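Local coordinates for 373aa long hypothetical citrate synthase (Sulfolobus tokodaii, PDB 1VGP), which belongs to the citrate synthase family and is a mainly helical protein whose assembly holds two copies of the chain, at residues E45-I50 with L176-E181; L61-E66 with T113-I118. All blocks are in the same frame, centred on the assembly; numbering follows the deposited sequence.

Interaction 1 of 2, residues E45-I50 with L176-E181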
# COMPACT_ATOMS: atom_id res chain seq x y z
N GLU A 45 22.97 12.56 9.51
CA GLU A 45 23.60 11.67 10.48
C GLU A 45 22.57 10.79 11.17
O GLU A 45 22.78 9.58 11.32
CB GLU A 45 24.38 12.45 11.52
CG GLU A 45 24.96 11.57 12.61
CD GLU A 45 25.91 12.31 13.52
OE1 GLU A 45 25.42 12.88 14.52
OE2 GLU A 45 27.13 12.32 13.25
N VAL A 46 21.45 11.38 11.58
CA VAL A 46 20.39 10.62 12.24
C VAL A 46 19.78 9.55 11.33
O VAL A 46 19.45 8.45 11.78
CB VAL A 46 19.25 11.54 12.73
CG1 VAL A 46 18.10 10.71 13.26
CG2 VAL A 46 19.78 12.48 13.81
N SER A 47 19.66 9.86 10.04
CA SER A 47 19.18 8.89 9.08
C SER A 47 20.11 7.68 8.97
O SER A 47 19.65 6.53 8.93
CB SER A 47 19.01 9.54 7.71
OG SER A 47 17.96 10.49 7.74
N TYR A 48 21.41 7.94 8.92
CA TYR A 48 22.40 6.87 8.88
C TYR A 48 22.32 6.02 10.16
O TYR A 48 22.34 4.79 10.10
CB TYR A 48 23.81 7.48 8.75
CG TYR A 48 24.92 6.46 8.57
CD1 TYR A 48 25.34 5.65 9.63
CD2 TYR A 48 25.53 6.30 7.33
CE1 TYR A 48 26.35 4.69 9.45
CE2 TYR A 48 26.53 5.35 7.14
CZ TYR A 48 26.94 4.54 8.21
OH TYR A 48 27.89 3.57 7.99
N LEU A 49 22.23 6.69 11.30
CA LEU A 49 22.09 6.00 12.58
C LEU A 49 20.94 5.01 12.48
O LEU A 49 21.05 3.86 12.89
CB LEU A 49 21.79 7.01 13.69
CG LEU A 49 21.50 6.43 15.07
CD1 LEU A 49 22.71 5.65 15.60
CD2 LEU A 49 21.13 7.57 16.01
N ILE A 50 19.84 5.48 11.93
CA ILE A 50 18.60 4.73 11.98
C ILE A 50 18.60 3.63 10.94
O ILE A 50 18.15 2.53 11.21
CB ILE A 50 17.40 5.69 11.84
CG1 ILE A 50 16.96 6.11 13.25
CG2 ILE A 50 16.24 5.03 11.10
CD1 ILE A 50 15.82 7.07 13.28
N LEU A 176 12.86 14.83 14.31
CA LEU A 176 11.81 14.45 15.26
C LEU A 176 10.72 13.58 14.66
O LEU A 176 9.92 12.99 15.39
CB LEU A 176 11.17 15.70 15.87
CG LEU A 176 12.07 16.64 16.67
CD1 LEU A 176 11.25 17.82 17.17
CD2 LEU A 176 12.71 15.89 17.82
N HIS A 177 10.67 13.48 13.33
CA HIS A 177 9.62 12.69 12.67
C HIS A 177 10.10 11.44 11.94
O HIS A 177 9.29 10.72 11.36
CB HIS A 177 8.84 13.57 11.70
CG HIS A 177 7.88 14.51 12.36
ND1 HIS A 177 8.25 15.76 12.81
CD2 HIS A 177 6.56 14.38 12.65
CE1 HIS A 177 7.20 16.36 13.35
NE2 HIS A 177 6.17 15.54 13.26
N ILE A 178 11.40 11.16 11.98
CA ILE A 178 11.94 10.05 11.21
C ILE A 178 11.27 8.71 11.57
O ILE A 178 10.84 7.97 10.68
CB ILE A 178 13.47 9.98 11.40
CG1 ILE A 178 14.13 11.06 10.54
CG2 ILE A 178 14.01 8.61 11.02
CD1 ILE A 178 15.63 11.21 10.75
N ASP A 179 11.16 8.41 12.86
CA ASP A 179 10.45 7.21 13.29
C ASP A 179 9.78 7.38 14.65
O ASP A 179 10.10 8.29 15.39
CB ASP A 179 11.41 6.02 13.33
CG ASP A 179 10.69 4.70 13.40
OD1 ASP A 179 9.70 4.53 12.65
OD2 ASP A 179 11.09 3.84 14.21
N HIS A 180 8.85 6.48 14.97
CA HIS A 180 8.16 6.49 16.26
C HIS A 180 7.55 5.12 16.52
O HIS A 180 8.11 4.11 16.10
CB HIS A 180 7.09 7.57 16.29
CG HIS A 180 6.88 8.19 17.63
ND1 HIS A 180 5.64 8.24 18.24
CD2 HIS A 180 7.75 8.76 18.50
CE1 HIS A 180 5.76 8.82 19.42
NE2 HIS A 180 7.03 9.14 19.61
N GLU A 181 6.41 5.04 17.20
CA GLU A 181 5.84 3.74 17.55
C GLU A 181 5.22 3.02 16.34
O GLU A 181 4.62 3.65 15.47
CB GLU A 181 4.79 3.87 18.66
CG GLU A 181 3.42 4.33 18.17
CD GLU A 181 3.42 5.79 17.72
OE1 GLU A 181 3.51 6.67 18.60
OE2 GLU A 181 3.34 6.05 16.50
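V46 opens the contact by pressing its CG1 methyl on I178 CD1, 3.6 Å away, the two side chains passing at a slant. CG1 lies anti to the valine's backbone N (chi1 174°), and it is this branch that meets the loop. One residue on, S47 marks the closest approach of the backbones, its CA lying 7.6 Å from I178 CA, yet its part is slight: OG only lies near I178 CD1, at 3.9 Å. The hydroxyl has its own partner inside the helix, a hydrogen bond with F43 O one turn back, so its polarity is met away from the isoleucine. What forms here is a helix-on-loop contact in the mainly helical citrate synthase fold: helix 43-52 rests on the loop between helices 164-175 and 184-193, and one residue, I178, supplies nearly half of the 177 Å² buried. I50 comes next on the same helical face, its N 3.0 Å from V46 O in the i to i+4 hydrogen bond of the helix, which places the two residues a turn apart. Its CD1 turns to I178 CG2, a methyl different from the one that V46 touches. The isoleucine can serve both because its branches part: CG1 is anti to the carbonyl carbon (chi1 -77°) and carries CD1 toward V46 and S47, while CG2 is left for I50. Y29 of strand 26-29 and V337 of helix 327-346 also lie on I178. Just beyond it, D179 OD2 is hydrogen-bonded to both T18 OG1 and H342 NE2.

Interaction 2 of 2, residues L61-E66 with T113-I118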
# COMPACT_ATOMS: atom_id res chain seq x y z
N LEU A 61 29.78 8.71 6.98
CA LEU A 61 28.82 9.80 6.78
C LEU A 61 29.08 10.54 5.48
O LEU A 61 28.16 11.01 4.81
CB LEU A 61 28.87 10.79 7.95
CG LEU A 61 27.92 11.99 7.80
CD1 LEU A 61 26.48 11.51 7.83
CD2 LEU A 61 28.17 12.98 8.92
N ASN A 62 30.36 10.68 5.13
CA ASN A 62 30.73 11.43 3.94
C ASN A 62 30.23 10.67 2.71
O ASN A 62 29.71 11.27 1.77
CB ASN A 62 32.25 11.59 3.88
CG ASN A 62 32.67 13.02 3.65
OD1 ASN A 62 32.17 13.94 4.32
ND2 ASN A 62 33.58 13.23 2.70
N TRP A 63 30.38 9.35 2.74
CA TRP A 63 29.80 8.50 1.72
C TRP A 63 28.29 8.65 1.71
O TRP A 63 27.66 8.66 0.66
CB TRP A 63 30.16 7.04 1.98
CG TRP A 63 29.36 6.09 1.15
CD1 TRP A 63 29.60 5.75 -0.15
CD2 TRP A 63 28.18 5.39 1.53
NE1 TRP A 63 28.64 4.88 -0.60
CE2 TRP A 63 27.75 4.63 0.43
CE3 TRP A 63 27.44 5.32 2.72
CZ2 TRP A 63 26.62 3.83 0.45
CZ3 TRP A 63 26.31 4.51 2.76
CH2 TRP A 63 25.91 3.78 1.63
N PHE A 64 27.71 8.76 2.90
CA PHE A 64 26.26 8.66 3.05
C PHE A 64 25.56 9.89 2.51
O PHE A 64 24.61 9.79 1.74
CB PHE A 64 25.88 8.45 4.51
CG PHE A 64 24.40 8.37 4.73
CD1 PHE A 64 23.70 7.23 4.37
CD2 PHE A 64 23.70 9.44 5.28
CE1 PHE A 64 22.32 7.15 4.53
CE2 PHE A 64 22.32 9.38 5.44
CZ PHE A 64 21.63 8.23 5.07
N GLN A 65 26.02 11.06 2.92
CA GLN A 65 25.42 12.29 2.41
C GLN A 65 25.87 12.58 0.99
O GLN A 65 25.38 13.50 0.36
CB GLN A 65 25.76 13.47 3.33
CG GLN A 65 27.22 13.63 3.66
CD GLN A 65 27.44 14.44 4.93
OE1 GLN A 65 28.51 15.01 5.13
NE2 GLN A 65 26.43 14.47 5.79
N GLU A 66 26.81 11.79 0.49
CA GLU A 66 27.17 11.89 -0.92
C GLU A 66 26.07 11.27 -1.77
O GLU A 66 25.60 11.86 -2.73
CB GLU A 66 28.51 11.17 -1.15
CG GLU A 66 28.69 10.54 -2.52
CD GLU A 66 30.14 10.56 -3.00
OE1 GLU A 66 31.05 10.40 -2.14
OE2 GLU A 66 30.37 10.73 -4.21
N THR A 113 18.94 -2.87 -1.22
CA THR A 113 17.72 -2.19 -0.80
C THR A 113 17.97 -0.91 0.02
O THR A 113 17.12 -0.02 0.05
CB THR A 113 16.79 -3.17 -0.02
OG1 THR A 113 16.08 -2.46 1.00
CG2 THR A 113 17.59 -4.31 0.61
N ASP A 114 19.13 -0.79 0.68
CA ASP A 114 19.45 0.45 1.40
C ASP A 114 19.87 1.58 0.47
O ASP A 114 19.50 2.74 0.69
CB ASP A 114 20.54 0.21 2.44
CG ASP A 114 21.85 -0.22 1.83
OD1 ASP A 114 21.83 -1.16 1.01
OD2 ASP A 114 22.90 0.36 2.17
N ILE A 115 20.63 1.26 -0.57
CA ILE A 115 20.98 2.23 -1.60
C ILE A 115 19.74 2.74 -2.32
O ILE A 115 19.56 3.95 -2.47
CB ILE A 115 21.92 1.62 -2.65
CG1 ILE A 115 23.19 1.10 -1.98
CG2 ILE A 115 22.26 2.66 -3.70
CD1 ILE A 115 23.96 2.16 -1.25
N LYS A 116 18.90 1.82 -2.77
CA LYS A 116 17.58 2.14 -3.29
C LYS A 116 16.84 3.04 -2.28
O LYS A 116 16.20 4.02 -2.65
CB LYS A 116 16.80 0.84 -3.51
CG LYS A 116 15.53 0.95 -4.34
CD LYS A 116 15.81 1.26 -5.81
CE LYS A 116 16.49 0.10 -6.53
NZ LYS A 116 15.98 -1.21 -6.07
N GLY A 117 16.96 2.71 -1.00
CA GLY A 117 16.36 3.54 0.04
C GLY A 117 16.87 4.97 0.10
O GLY A 117 16.07 5.90 0.17
N ILE A 118 18.19 5.15 0.09
CA ILE A 118 18.78 6.49 0.11
C ILE A 118 18.16 7.36 -0.97
O ILE A 118 17.66 8.46 -0.69
CB ILE A 118 20.29 6.47 -0.19
CG1 ILE A 118 21.00 5.42 0.67
CG2 ILE A 118 20.86 7.86 0.04
CD1 ILE A 118 20.87 5.62 2.14
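F64 and I118 form the buried side of this contact, W63 and I115 its more open side, where helix 58-70 packs on the first turns of helix 113-135 in the mainly helical citrate synthase fold. On the buried side the two backbones come nearest, F64 CA standing 8.3 Å from I118 CA. The phenyl ring reaches across because CG is anti to the backbone N (chi1 179°), and the terminal methyl of I118 approaches it obliquely; their modelled separation is too short for carbons, so its exact value is doubtful. L51 of helix 43-52 touches both residues, making this a three-helix junction. I118 is presented from a regular turn, its N bonded to D114 O at 2.8 Å, and the carboxylate of D114 is turned to Y52 OH, with which OD2 makes a hydrogen bond.

The other half is looser. W63 and I115 are both partly exposed, and K67, a turn beyond W63, lies against I115 as well. The indole and the isoleucine cross at about a right angle, and the methyl comes to the edge of the ring, near its plane, instead of lying over the face. It meets the CZ2-CH2 side of the six-membered ring, with I115 CD1 at 3.6 Å from W63 CZ2 and 3.8 Å from W63 CH2.

How the interactions relate
Helix 43-52 joins the two contacts, whose centres lie 14 Å apart. Interaction 1 uses the side of this helix that looks into the chain, with its centre 11 Å from the chain centre; interaction 2 lies farther out, at 20 Å. Helix 58-70, the next helix in the sequence and one side of interaction 2, packs on helix 43-52: Y48 CD2 is 3.5 Å from F64 CG, the rings meeting edge to face, and E45 CA lies 3.9 Å from L61 CD1. The phenyl ring of F64 also reaches S47, with F64 CZ 3.9 Å from S47 CB. Apolar packing thus runs from I178 through helix 43-52 to I118.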